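Local coordinates for S-M checkpoint control protein RAD4 (Schizosaccharomyces pombe, PDB 4BU0), which serves as a signalling adaptor in DNA replication and the S-M checkpoint, binding phosphorylated Crb2 through its N-terminal pair of BRCT domains, at residues A[5-10]-A[30-35]; A[11-16]-A[45-50]; A[71-76]-A[95-100]; A[107-112]-A[129-134]; A[141-146]-A[161-166]. One frame throughout, in Å; residues are numbered along the deposited sequence. Where two conformers were deposited one is given.

Interaction 1 of 5, residues A[5-10]-A[30-35]; sequences KPLKGF and TKLGAA
Leu7 and Leu32 lean on each other at a slant: CG of Leu7 rests 3.9 Å from CB of Leu32, and the CD1 atoms of the two leucines also meet. Pro6 approaches the same leucine differently, its ring running nearly perpendicular to the Leu32 side chain and touching with CG at 3.9 Å from Leu32 CD2. Leu7 CB packs against the methyl of Ala34, which is touched as well by CB of Phe10. One face of the Phe10 ring is covered from within its own segment by Leu7 CD2, placed over the ring centre.

This is where the first BRCT domain closes the end of helix 19-31. Gly33, with positive phi (106°), forms a Schellman motif there, while helix 74-83 contributes Trp82, Ile75 and Leu78 to the apolar cluster. The carbonyl O of Leu32 accepts from Leu7 N at 2.9 Å (N-H...O 162°), and Phe10 O receives Ala35 N at 2.9 Å.

Lys5 reaches the helix end by another route. Bends at chi2, chi3 and chi4 fold its chain past Gly33 CA and bring NZ to Lys31 O at 3.1 Å, almost in line with the C=O bond (168°). A water bridges this same pair; a second water joins Gly9 N to Gly33 O, 2.7 Å from the latter.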
# COMPACT_ATOMS: atom_id res chain seq x y z
N LYS A 5 8.76 6.51 -27.67
CA LYS A 5 8.89 5.34 -26.80
C LYS A 5 9.66 5.69 -25.50
O LYS A 5 10.65 5.00 -25.17
CB LYS A 5 9.50 4.13 -27.53
CG LYS A 5 8.91 3.83 -28.91
CD LYS A 5 7.42 3.46 -28.90
CE LYS A 5 6.61 4.42 -29.73
NZ LYS A 5 6.10 5.56 -28.92
N PRO A 6 9.19 6.67 -24.69
CA PRO A 6 9.89 6.97 -23.42
C PRO A 6 9.95 5.79 -22.47
O PRO A 6 10.86 5.76 -21.64
CB PRO A 6 9.05 8.08 -22.77
CG PRO A 6 8.18 8.60 -23.83
CD PRO A 6 8.01 7.55 -24.87
N LEU A 7 8.94 4.86 -22.53
CA LEU A 7 8.92 3.73 -21.60
C LEU A 7 9.46 2.45 -22.21
O LEU A 7 9.21 1.37 -21.67
CB LEU A 7 7.51 3.49 -21.02
CG LEU A 7 6.95 4.63 -20.16
CD1 LEU A 7 5.67 4.16 -19.47
CD2 LEU A 7 7.97 5.09 -19.07
N LYS A 8 10.28 2.54 -23.29
CA LYS A 8 10.94 1.33 -23.80
C LYS A 8 11.77 0.68 -22.67
O LYS A 8 12.44 1.39 -21.92
CB LYS A 8 11.86 1.71 -24.97
CG LYS A 8 12.57 0.49 -25.58
CD LYS A 8 13.27 0.85 -26.89
CE LYS A 8 13.85 -0.39 -27.55
NZ LYS A 8 14.58 -0.08 -28.80
N GLY A 9 11.61 -0.63 -22.51
CA GLY A 9 12.32 -1.35 -21.46
C GLY A 9 11.54 -1.48 -20.17
O GLY A 9 11.91 -2.29 -19.30
N PHE A 10 10.46 -0.67 -20.00
CA PHE A 10 9.62 -0.83 -18.81
C PHE A 10 8.67 -1.99 -19.01
O PHE A 10 8.20 -2.22 -20.13
CB PHE A 10 8.79 0.44 -18.55
CG PHE A 10 9.51 1.61 -17.95
CD1 PHE A 10 10.56 2.23 -18.63
CD2 PHE A 10 9.08 2.16 -16.74
CE1 PHE A 10 11.21 3.33 -18.07
CE2 PHE A 10 9.73 3.28 -16.19
CZ PHE A 10 10.79 3.85 -16.85
N THR A 30 1.36 1.08 -23.31
CA THR A 30 1.79 0.44 -24.56
C THR A 30 2.14 1.52 -25.58
O THR A 30 3.17 1.39 -26.26
CB THR A 30 0.71 -0.50 -25.06
OG1 THR A 30 0.54 -1.52 -24.07
CG2 THR A 30 1.07 -1.13 -26.43
N LYS A 31 1.32 2.60 -25.68
CA LYS A 31 1.63 3.66 -26.63
C LYS A 31 2.96 4.33 -26.24
O LYS A 31 3.73 4.75 -27.11
CB LYS A 31 0.48 4.67 -26.72
CG LYS A 31 0.70 5.73 -27.80
CD LYS A 31 -0.58 6.50 -28.09
CE LYS A 31 -0.24 7.83 -28.70
NZ LYS A 31 -1.44 8.68 -28.85
N LEU A 32 3.23 4.43 -24.90
CA LEU A 32 4.47 5.02 -24.42
C LEU A 32 5.68 4.12 -24.66
O LEU A 32 6.79 4.57 -24.41
CB LEU A 32 4.33 5.32 -22.91
CG LEU A 32 3.57 6.62 -22.55
CD1 LEU A 32 2.98 6.53 -21.15
CD2 LEU A 32 4.50 7.84 -22.63
N GLY A 33 5.46 2.89 -25.09
CA GLY A 33 6.57 1.99 -25.42
C GLY A 33 6.84 0.88 -24.42
O GLY A 33 7.78 0.11 -24.62
N ALA A 34 6.05 0.80 -23.36
CA ALA A 34 6.26 -0.23 -22.33
C ALA A 34 5.66 -1.55 -22.75
O ALA A 34 4.78 -1.62 -23.63
CB ALA A 34 5.61 0.20 -21.02
N ALA A 35 6.08 -2.61 -22.07
CA ALA A 35 5.40 -3.88 -22.16
C ALA A 35 4.36 -3.87 -21.04
O ALA A 35 4.59 -3.25 -19.98
CB ALA A 35 6.39 -5.04 -21.97
O HOH W 1 3.39 4.60 -29.76
O HOH W 2 9.33 -2.02 -24.31

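Interaction 2 of 5, residues A[11-16]-A[45-50]; sequences VICCTS and THLIAG
The two central strands of the first BRCT domain's four-stranded parallel sheet, 11-15 and 46-49, run side by side here, their directions 25° apart. The backbone bonds alternate as parallel pairing requires: Cys13 N donates to His46 O and Cys13 O accepts from Ile48 N, then Thr15 N donates to Ile48 O and Thr15 O accepts from Gly50 N at 2.8 Å.

On the face carrying Ile12, Cys14 and Ile48, CG2 of Ile12 lies, in one of its two conformers, 3.5 Å from CD1 of Ile48, and helix 19-31 packs against this layer. Across the sheet, Leu47 turns CD1 toward Cys13, 4.0 Å from its CB, while Thr15 CG2 meets the Ala49 methyl at 3.6 Å. Thr15 OG1 and Ser16 N, at this strand end, each hydrogen-bond a modified side chain of the bound peptide.

At the other end Val11 O accepts from both Thr45 N (2.8 Å) and His46 N. Thr45 OG1, at chi1 61°, is turned back to Val11 N, whose N-H points straight at it (2.9 Å, 180°), and is also hydrogen-bonded to His46 ND1, 2.7 Å away in the plane of the imidazole.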
# COMPACT_ATOMS: atom_id res chain seq x y z
N VAL A 11 8.35 -2.71 -17.91
CA VAL A 11 7.43 -3.85 -17.95
C VAL A 11 6.47 -3.60 -16.81
O VAL A 11 6.85 -3.68 -15.64
CB VAL A 11 8.15 -5.22 -17.87
CG1 VAL A 11 7.14 -6.36 -17.96
CG2 VAL A 11 9.20 -5.35 -18.98
N ILE A 12 5.24 -3.23 -17.18
CA ILE A 12 4.25 -2.82 -16.18
C ILE A 12 3.21 -3.89 -15.92
O ILE A 12 2.77 -4.58 -16.82
CB ILE A 12 3.63 -1.50 -16.69
CG1 ILE A 12 4.70 -0.38 -16.64
CG2 ILE A 12 2.32 -1.12 -15.95
CD1 ILE A 12 4.41 0.82 -17.49
N CYS A 13 2.80 -4.01 -14.64
CA CYS A 13 1.80 -4.97 -14.18
C CYS A 13 0.89 -4.22 -13.21
O CYS A 13 1.39 -3.29 -12.56
CB CYS A 13 2.52 -6.13 -13.50
SG CYS A 13 1.45 -7.49 -12.97
N CYS A 14 -0.41 -4.59 -13.13
CA CYS A 14 -1.35 -3.97 -12.18
C CYS A 14 -1.77 -4.97 -11.14
O CYS A 14 -1.86 -6.19 -11.42
CB CYS A 14 -2.59 -3.43 -12.88
SG CYS A 14 -2.28 -2.05 -14.01
N THR A 15 -2.14 -4.46 -9.94
CA THR A 15 -2.77 -5.29 -8.92
C THR A 15 -3.89 -4.48 -8.29
O THR A 15 -3.68 -3.31 -7.93
CB THR A 15 -1.79 -5.89 -7.90
OG1 THR A 15 -2.52 -6.81 -7.08
CG2 THR A 15 -1.08 -4.86 -7.02
N SER A 16 -5.10 -5.09 -8.19
CA SER A 16 -6.28 -4.43 -7.62
C SER A 16 -6.59 -3.08 -8.26
O SER A 16 -6.87 -2.08 -7.58
CB SER A 16 -6.14 -4.27 -6.11
OG SER A 16 -6.39 -5.52 -5.49
N THR A 45 8.96 -4.45 -14.02
CA THR A 45 9.80 -3.41 -13.43
C THR A 45 8.97 -2.50 -12.51
O THR A 45 9.51 -1.86 -11.59
CB THR A 45 10.50 -2.60 -14.53
OG1 THR A 45 9.52 -1.95 -15.36
CG2 THR A 45 11.39 -3.46 -15.42
N HIS A 46 7.67 -2.33 -12.84
CA HIS A 46 6.79 -1.41 -12.13
C HIS A 46 5.46 -2.09 -11.90
O HIS A 46 4.88 -2.62 -12.84
CB HIS A 46 6.60 -0.12 -12.94
CG HIS A 46 7.87 0.68 -13.05
ND1 HIS A 46 8.95 0.24 -13.83
CD2 HIS A 46 8.22 1.84 -12.45
CE1 HIS A 46 9.92 1.12 -13.63
NE2 HIS A 46 9.53 2.12 -12.84
N LEU A 47 4.99 -2.08 -10.63
CA LEU A 47 3.72 -2.67 -10.26
C LEU A 47 2.80 -1.54 -9.84
O LEU A 47 3.08 -0.86 -8.85
CB LEU A 47 3.90 -3.72 -9.13
CG LEU A 47 2.64 -4.35 -8.58
CD1 LEU A 47 1.98 -5.31 -9.63
CD2 LEU A 47 2.97 -5.16 -7.30
N ILE A 48 1.72 -1.34 -10.60
CA ILE A 48 0.75 -0.29 -10.30
C ILE A 48 -0.26 -0.95 -9.36
O ILE A 48 -0.89 -1.93 -9.74
CB ILE A 48 0.14 0.26 -11.61
CG1 ILE A 48 1.27 0.96 -12.45
CG2 ILE A 48 -1.02 1.25 -11.27
CD1 ILE A 48 0.82 1.26 -13.87
N ALA A 49 -0.37 -0.45 -8.13
CA ALA A 49 -1.20 -1.12 -7.13
C ALA A 49 -2.34 -0.28 -6.59
O ALA A 49 -2.14 0.91 -6.31
CB ALA A 49 -0.31 -1.52 -5.96
N GLY A 50 -3.50 -0.92 -6.39
CA GLY A 50 -4.68 -0.27 -5.84
C GLY A 50 -5.01 -0.74 -4.44
O GLY A 50 -6.01 -0.30 -3.86
O HOH W 3 -8.85 -1.81 -5.10

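Interaction 3 of 5, residues A[71-76]-A[95-100]; sequences SSEWIP and DKHLLP. Unlike the reference sequence in segment 95-100: Leu98 (reference Phe).
Two hydrogen bonds join Ser71 and Glu73 to His97. The backbone bond runs from Ser71 N to His97 O, 2.9 Å long and nearly straight. The side-chain bond, in the Glu73 conformer described, goes from His97 ND1 to Glu73 OE2, also 2.9 Å. The carboxylate oxygen lies close to the imidazole plane, so the N-H is well aimed, but it is met on its anti side and 35° out of the carboxylate plane; the two flat groups are turned 65° against each other. Glu73 reaches this position with CG between its backbone N and carbonyl carbon (chi1 85°) and a bend at chi2. A water also donates to OE2 and to Leu98 O, tying the carboxylate to the residue after His97.

Apolar contact comes from Trp74, whose CB lies 3.6 Å from His97 CB. The imidazole and the five-membered ring of Trp74 meet obliquely, centroids 5.9 Å apart. Leu99 adds CD1 against Ser71 CA at 3.9 Å.

Within segment 71-76, Ser71 OG accepts from Glu73 N at 3.2 Å, a capping bond ahead of helix 74-83. Trp74 NE1 is held by Leu92 O, and Leu99 is bonded through its backbone to Ile69 of strand 68-70. In this tandem BRCT pair, the arrangement fastens the connection between helix 74-83 and strand 106-110, which joins the two domains, to the start of that helix.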
# COMPACT_ATOMS: atom_id res chain seq x y z
N SER A 71 1.47 4.46 -8.08
CA SER A 71 0.09 4.89 -8.00
C SER A 71 -0.60 4.71 -9.36
O SER A 71 0.04 4.79 -10.43
CB SER A 71 0.05 6.35 -7.59
OG SER A 71 -1.23 6.92 -7.78
N SER A 72 -1.92 4.54 -9.35
CA SER A 72 -2.69 4.43 -10.58
C SER A 72 -2.61 5.67 -11.44
O SER A 72 -2.87 5.57 -12.63
CB SER A 72 -4.15 4.16 -10.24
OG SER A 72 -4.67 5.24 -9.49
N GLU A 73 -2.27 6.82 -10.85
CA GLU A 73 -2.22 8.07 -11.61
C GLU A 73 -0.93 8.22 -12.41
O GLU A 73 -0.85 9.09 -13.28
CB GLU A 73 -2.41 9.29 -10.67
CG GLU A 73 -1.14 9.81 -10.00
CD GLU A 73 -1.02 9.86 -8.48
OE1 GLU A 73 -2.04 10.17 -7.81
OE2 GLU A 73 0.11 9.67 -7.97
N TRP A 74 0.12 7.40 -12.12
CA TRP A 74 1.39 7.56 -12.81
C TRP A 74 1.29 7.56 -14.33
O TRP A 74 1.69 8.54 -14.98
CB TRP A 74 2.39 6.50 -12.33
CG TRP A 74 3.68 6.53 -13.09
CD1 TRP A 74 4.45 7.63 -13.37
CD2 TRP A 74 4.32 5.41 -13.71
NE1 TRP A 74 5.54 7.26 -14.14
CE2 TRP A 74 5.49 5.91 -14.35
CE3 TRP A 74 4.05 4.03 -13.76
CZ2 TRP A 74 6.35 5.07 -15.08
CZ3 TRP A 74 4.93 3.20 -14.45
CH2 TRP A 74 6.06 3.73 -15.10
N ILE A 75 0.78 6.48 -14.91
CA ILE A 75 0.76 6.37 -16.37
C ILE A 75 -0.14 7.45 -17.00
O ILE A 75 0.32 8.13 -17.92
CB ILE A 75 0.40 4.96 -16.82
CG1 ILE A 75 1.56 3.95 -16.53
CG2 ILE A 75 -0.03 4.94 -18.30
CD1 ILE A 75 2.90 4.23 -17.32
N PRO A 76 -1.38 7.70 -16.53
CA PRO A 76 -2.16 8.78 -17.14
C PRO A 76 -1.47 10.14 -17.06
O PRO A 76 -1.53 10.90 -18.03
CB PRO A 76 -3.45 8.76 -16.31
CG PRO A 76 -3.60 7.31 -15.93
CD PRO A 76 -2.17 6.95 -15.54
N ASP A 95 9.39 9.04 -9.39
CA ASP A 95 9.49 9.40 -7.97
C ASP A 95 8.33 10.25 -7.47
O ASP A 95 8.06 10.22 -6.28
CB ASP A 95 10.81 10.15 -7.70
CG ASP A 95 12.05 9.28 -7.75
OD1 ASP A 95 11.90 8.04 -7.75
OD2 ASP A 95 13.17 9.84 -7.76
N LYS A 96 7.63 10.95 -8.37
CA LYS A 96 6.49 11.78 -8.01
C LYS A 96 5.20 10.98 -7.88
O LYS A 96 4.20 11.52 -7.40
CB LYS A 96 6.30 12.90 -9.04
CG LYS A 96 7.34 14.00 -8.87
CD LYS A 96 7.40 14.93 -10.06
CE LYS A 96 8.23 16.16 -9.76
NZ LYS A 96 8.34 17.04 -10.96
N HIS A 97 5.20 9.72 -8.35
CA HIS A 97 3.96 8.93 -8.35
C HIS A 97 4.14 7.57 -7.71
O HIS A 97 3.38 6.64 -7.98
CB HIS A 97 3.41 8.80 -9.79
CG HIS A 97 3.02 10.13 -10.36
ND1 HIS A 97 1.82 10.73 -10.02
CD2 HIS A 97 3.74 10.98 -11.12
CE1 HIS A 97 1.83 11.91 -10.63
NE2 HIS A 97 2.96 12.11 -11.29
N LEU A 98 5.09 7.44 -6.80
CA LEU A 98 5.22 6.20 -6.04
C LEU A 98 3.98 6.06 -5.19
O LEU A 98 3.45 7.07 -4.68
CB LEU A 98 6.48 6.25 -5.14
CG LEU A 98 7.80 6.20 -5.86
CD1 LEU A 98 8.96 6.53 -4.89
CD2 LEU A 98 8.04 4.84 -6.46
N LEU A 99 3.51 4.83 -5.00
CA LEU A 99 2.35 4.65 -4.14
C LEU A 99 2.71 4.99 -2.70
O LEU A 99 3.79 4.57 -2.24
CB LEU A 99 1.87 3.21 -4.21
CG LEU A 99 0.48 2.94 -3.60
CD1 LEU A 99 -0.68 3.55 -4.47
CD2 LEU A 99 0.24 1.44 -3.42
N PRO A 100 1.85 5.73 -1.96
CA PRO A 100 2.13 5.99 -0.54
C PRO A 100 2.28 4.66 0.19
O PRO A 100 1.52 3.73 -0.09
CB PRO A 100 0.89 6.75 -0.07
CG PRO A 100 0.41 7.46 -1.34
CD PRO A 100 0.59 6.39 -2.39
O HOH W 4 1.63 9.01 -5.42

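Interaction 4 of 5, residues A[107-112]-A[129-134]; sequences VCLTNI and GTFCPD
Val107 pairs in parallel with Phe131, its N donating to Thr130 O at 2.9 Å and its O accepting from Cys132 N at 2.8 Å, so that one residue of strand 106-110 takes both direct backbone bonds to residues 130-132. Two residues further on, a water takes over: it accepts from Leu109 N and donates to Cys132 O, both at 2.9 Å, where direct pairing has ended and the strands part.

Leu109 and Phe131 make the main side-chain contact. The leucine meets the ring at its edge, in the ring plane, with CG 3.5 Å from CE1 of Phe131 and CD1 alongside CE1 and CZ; the two side chains stand at about a right angle. Phe131 gets there with CG anti to its backbone N (chi1 -171°), which carries the ring toward segment 107-112, with Phe131 CD1 near Val107 O. Helix 116-126, the crossover of this beta-alpha-beta unit, covers the pair with Ile120 on Leu109 and Glu121 on Phe131.

Cys108 CB lies 4.2 Å from Cys132 CB, and Cys108 SG is 3.3 Å from Cys132 O. The two sulfur atoms point apart, and no disulfide links them.

Beyond the pairing, Thr110 OG1 and Asn111 N bind a modified side chain of the bound peptide, and Asp134 OD1 bonds the peptide backbone. Lys151 NZ bonds both Leu109 O and Pro133 O. The chemistry thus shifts from direct amide pairing to water and lysine bridges as the two segments separate beside the peptide site.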
# COMPACT_ATOMS: atom_id res chain seq x y z
N VAL A 107 -5.29 2.25 10.31
CA VAL A 107 -4.51 1.85 11.46
C VAL A 107 -5.11 2.39 12.76
O VAL A 107 -5.37 3.60 12.87
CB VAL A 107 -3.05 2.34 11.31
CG1 VAL A 107 -2.19 1.87 12.48
CG2 VAL A 107 -2.44 1.86 9.99
N CYS A 108 -5.24 1.50 13.73
CA CYS A 108 -5.74 1.81 15.07
C CYS A 108 -4.64 1.45 16.04
O CYS A 108 -3.80 0.60 15.71
CB CYS A 108 -7.01 0.98 15.31
SG CYS A 108 -7.90 1.35 16.84
N LEU A 109 -4.62 2.09 17.22
CA LEU A 109 -3.61 1.83 18.26
C LEU A 109 -4.25 1.37 19.57
O LEU A 109 -5.37 1.77 19.86
CB LEU A 109 -2.85 3.17 18.56
CG LEU A 109 -2.30 3.94 17.38
CD1 LEU A 109 -1.49 5.17 17.84
CD2 LEU A 109 -1.39 3.07 16.51
N THR A 110 -3.53 0.58 20.37
CA THR A 110 -4.01 0.27 21.72
C THR A 110 -2.84 0.12 22.66
O THR A 110 -1.80 -0.41 22.28
CB THR A 110 -4.92 -0.97 21.77
OG1 THR A 110 -5.51 -1.10 23.08
CG2 THR A 110 -4.22 -2.28 21.41
N ASN A 111 -3.01 0.61 23.91
CA ASN A 111 -2.02 0.38 24.98
C ASN A 111 -0.64 0.95 24.66
O ASN A 111 0.38 0.27 24.86
CB ASN A 111 -1.90 -1.13 25.28
CG ASN A 111 -3.18 -1.79 25.75
OD1 ASN A 111 -4.07 -1.14 26.30
ND2 ASN A 111 -3.33 -3.08 25.46
N ILE A 112 -0.62 2.16 24.13
CA ILE A 112 0.62 2.87 23.83
C ILE A 112 0.51 4.22 24.51
O ILE A 112 -0.49 4.91 24.36
CB ILE A 112 0.89 3.00 22.30
CG1 ILE A 112 0.96 1.62 21.63
CG2 ILE A 112 2.17 3.82 22.02
CD1 ILE A 112 0.80 1.67 20.10
N GLY A 129 -1.70 6.62 5.16
CA GLY A 129 -2.71 5.75 5.75
C GLY A 129 -3.85 6.56 6.35
O GLY A 129 -3.76 7.80 6.43
N THR A 130 -4.90 5.86 6.78
CA THR A 130 -6.01 6.45 7.51
C THR A 130 -5.77 6.10 8.95
O THR A 130 -5.47 4.93 9.24
CB THR A 130 -7.37 5.94 7.02
OG1 THR A 130 -7.50 6.35 5.65
CG2 THR A 130 -8.55 6.50 7.84
N PHE A 131 -5.89 7.08 9.84
CA PHE A 131 -5.76 6.84 11.26
C PHE A 131 -7.16 6.67 11.88
O PHE A 131 -8.06 7.50 11.64
CB PHE A 131 -4.99 7.95 11.97
CG PHE A 131 -4.69 7.54 13.38
CD1 PHE A 131 -3.71 6.59 13.65
CD2 PHE A 131 -5.46 8.02 14.44
CE1 PHE A 131 -3.48 6.16 14.97
CE2 PHE A 131 -5.23 7.59 15.75
CZ PHE A 131 -4.25 6.65 16.00
N CYS A 132 -7.31 5.63 12.71
CA CYS A 132 -8.58 5.27 13.35
C CYS A 132 -8.50 5.33 14.86
O CYS A 132 -7.97 4.41 15.49
CB CYS A 132 -8.98 3.86 12.91
SG CYS A 132 -9.09 3.67 11.12
N PRO A 133 -9.07 6.38 15.49
CA PRO A 133 -9.05 6.44 16.96
C PRO A 133 -9.84 5.28 17.60
O PRO A 133 -9.42 4.73 18.61
CB PRO A 133 -9.74 7.78 17.26
CG PRO A 133 -9.52 8.59 16.02
CD PRO A 133 -9.66 7.59 14.90
N ASP A 134 -10.98 4.91 16.97
CA ASP A 134 -11.82 3.80 17.44
C ASP A 134 -11.57 2.57 16.60
O ASP A 134 -11.28 2.70 15.40
CB ASP A 134 -13.31 4.18 17.30
CG ASP A 134 -13.69 5.48 17.96
OD1 ASP A 134 -13.21 5.74 19.08
OD2 ASP A 134 -14.52 6.23 17.38
O HOH W 5 -6.30 4.36 17.92

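Interaction 5 of 5, residues A[141-146]-A[161-166]; sequences HLIAGT and NVVCVE
Ile143 and Val163 form the close-packed part of the contact together with Val165. CG1 of Ile143 lies 4.0 Å from Val163 CG2, the two side chains slanting across each other, while Ile143 CG2, set anti to its backbone N, reaches Val165 CA at 3.6 Å. Ile120 of helix 116-126 touches both Ile143 and Val165 and also packs on this layer. A smaller contact involves Val162, whose CG1 meets Ala144 CB at 3.8 Å; Tyr152 and Ala155 of helix 150-157 back Val162.

Backbone bonds run between the strands, whose directions differ by 28°: Leu142 N to Asn161 O (2.8 Å), Val163 N to Leu142 O and Ala144 N to Val163 O (2.9 Å).

Both ends are looser. At one, the Asn161 amide lies beside the His141 imidazole, pointing the same way; ND2 sits over one ring face, 3.5 Å from NE2, with the planes 53° apart and no hydrogen bond between them. Trp167 stacks on the same histidine. At the other end direct pairing stops, and a water spans the gap by donating to Ala144 O and accepting from Val165 N, 2.9 Å from each.

The parallel pairing with helix 150-157 as its connection is a beta-alpha-beta unit, placing edge strand 161-163 on the four-stranded sheet of the second BRCT domain.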
# COMPACT_ATOMS: atom_id res chain seq x y z
N HIS A 141 -5.06 -2.74 10.53
CA HIS A 141 -3.98 -3.05 11.46
C HIS A 141 -4.22 -2.41 12.78
O HIS A 141 -4.45 -1.21 12.82
CB HIS A 141 -2.61 -2.54 10.94
CG HIS A 141 -2.21 -3.12 9.61
ND1 HIS A 141 -2.76 -2.65 8.42
CD2 HIS A 141 -1.36 -4.15 9.34
CE1 HIS A 141 -2.20 -3.39 7.45
NE2 HIS A 141 -1.35 -4.30 7.96
N LEU A 142 -4.14 -3.20 13.84
CA LEU A 142 -4.14 -2.66 15.19
C LEU A 142 -2.72 -2.75 15.72
O LEU A 142 -2.21 -3.86 15.85
CB LEU A 142 -5.11 -3.48 16.08
CG LEU A 142 -5.07 -3.09 17.56
CD1 LEU A 142 -5.58 -1.70 17.78
CD2 LEU A 142 -5.86 -4.10 18.42
N ILE A 143 -2.08 -1.62 16.01
CA ILE A 143 -0.74 -1.64 16.60
C ILE A 143 -0.94 -1.66 18.10
O ILE A 143 -1.56 -0.73 18.65
CB ILE A 143 0.09 -0.42 16.15
CG1 ILE A 143 0.27 -0.41 14.60
CG2 ILE A 143 1.45 -0.45 16.88
CD1 ILE A 143 0.91 0.89 14.09
N ALA A 144 -0.43 -2.70 18.76
CA ALA A 144 -0.69 -2.89 20.17
C ALA A 144 0.59 -2.84 20.99
O ALA A 144 1.60 -3.39 20.56
CB ALA A 144 -1.36 -4.25 20.38
N GLY A 145 0.53 -2.14 22.12
CA GLY A 145 1.68 -2.09 23.03
C GLY A 145 1.74 -3.35 23.88
O GLY A 145 2.83 -3.79 24.26
N THR A 146 0.56 -3.94 24.18
CA THR A 146 0.42 -5.18 24.95
C THR A 146 -0.75 -5.98 24.40
O THR A 146 -1.66 -5.38 23.82
CB THR A 146 0.21 -4.93 26.46
OG1 THR A 146 -0.98 -4.16 26.66
CG2 THR A 146 1.41 -4.28 27.15
N ASN A 161 -5.52 -7.80 11.86
CA ASN A 161 -4.10 -7.93 12.17
C ASN A 161 -3.74 -7.17 13.43
O ASN A 161 -4.10 -5.98 13.54
CB ASN A 161 -3.26 -7.35 11.02
CG ASN A 161 -3.43 -7.99 9.68
OD1 ASN A 161 -3.69 -9.20 9.58
ND2 ASN A 161 -3.28 -7.19 8.61
N VAL A 162 -3.03 -7.83 14.36
CA VAL A 162 -2.53 -7.20 15.57
C VAL A 162 -1.04 -7.29 15.47
O VAL A 162 -0.49 -8.39 15.38
CB VAL A 162 -3.05 -7.86 16.86
CG1 VAL A 162 -2.51 -7.11 18.08
CG2 VAL A 162 -4.59 -7.87 16.87
N VAL A 163 -0.38 -6.13 15.39
CA VAL A 163 1.07 -6.10 15.21
C VAL A 163 1.73 -5.19 16.24
O VAL A 163 1.09 -4.30 16.82
CB VAL A 163 1.41 -5.58 13.79
CG1 VAL A 163 0.95 -6.56 12.71
CG2 VAL A 163 0.84 -4.17 13.50
N CYS A 164 3.03 -5.40 16.45
CA CYS A 164 3.79 -4.44 17.24
C CYS A 164 4.22 -3.28 16.33
O CYS A 164 4.12 -3.38 15.09
CB CYS A 164 4.98 -5.08 17.93
SG CYS A 164 6.18 -5.74 16.78
N VAL A 165 4.66 -2.18 16.94
CA VAL A 165 4.95 -0.98 16.18
C VAL A 165 6.10 -1.18 15.15
O VAL A 165 6.20 -0.43 14.19
CB VAL A 165 5.18 0.24 17.11
CG1 VAL A 165 6.48 0.10 17.90
CG2 VAL A 165 5.11 1.56 16.33
N GLU A 166 6.95 -2.19 15.36
CA GLU A 166 8.03 -2.47 14.42
C GLU A 166 7.48 -2.75 13.02
O GLU A 166 8.15 -2.47 12.03
CB GLU A 166 8.82 -3.67 14.94
CG GLU A 166 10.15 -3.92 14.23
CD GLU A 166 11.22 -2.83 14.27
OE1 GLU A 166 11.10 -1.87 15.06
OE2 GLU A 166 12.13 -2.91 13.42
O HOH W 6 4.11 -2.09 19.83

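Interactions 1, 2 and 3 belong to the first half of the BRCT pair, and interactions 4 and 5 to the second. Interaction 2 is the buried one, with regular strand pairing; interaction 1 is a surface contact combining a leucine-proline-alanine cluster with turns, two waters and a lysine. They meet where Ala35 O lies 2.9 Å from Ile12 N. Interaction 3, partly buried, differs in relying on a histidine-carboxylate bond, and touches both. Interactions 4 and 5 share one sheet, their centres about 9 Å apart, and add opposite edge strands to its central pair. Interactions 2 and 4, with centres about 29 Å apart, each reach a modified side chain of bound peptide.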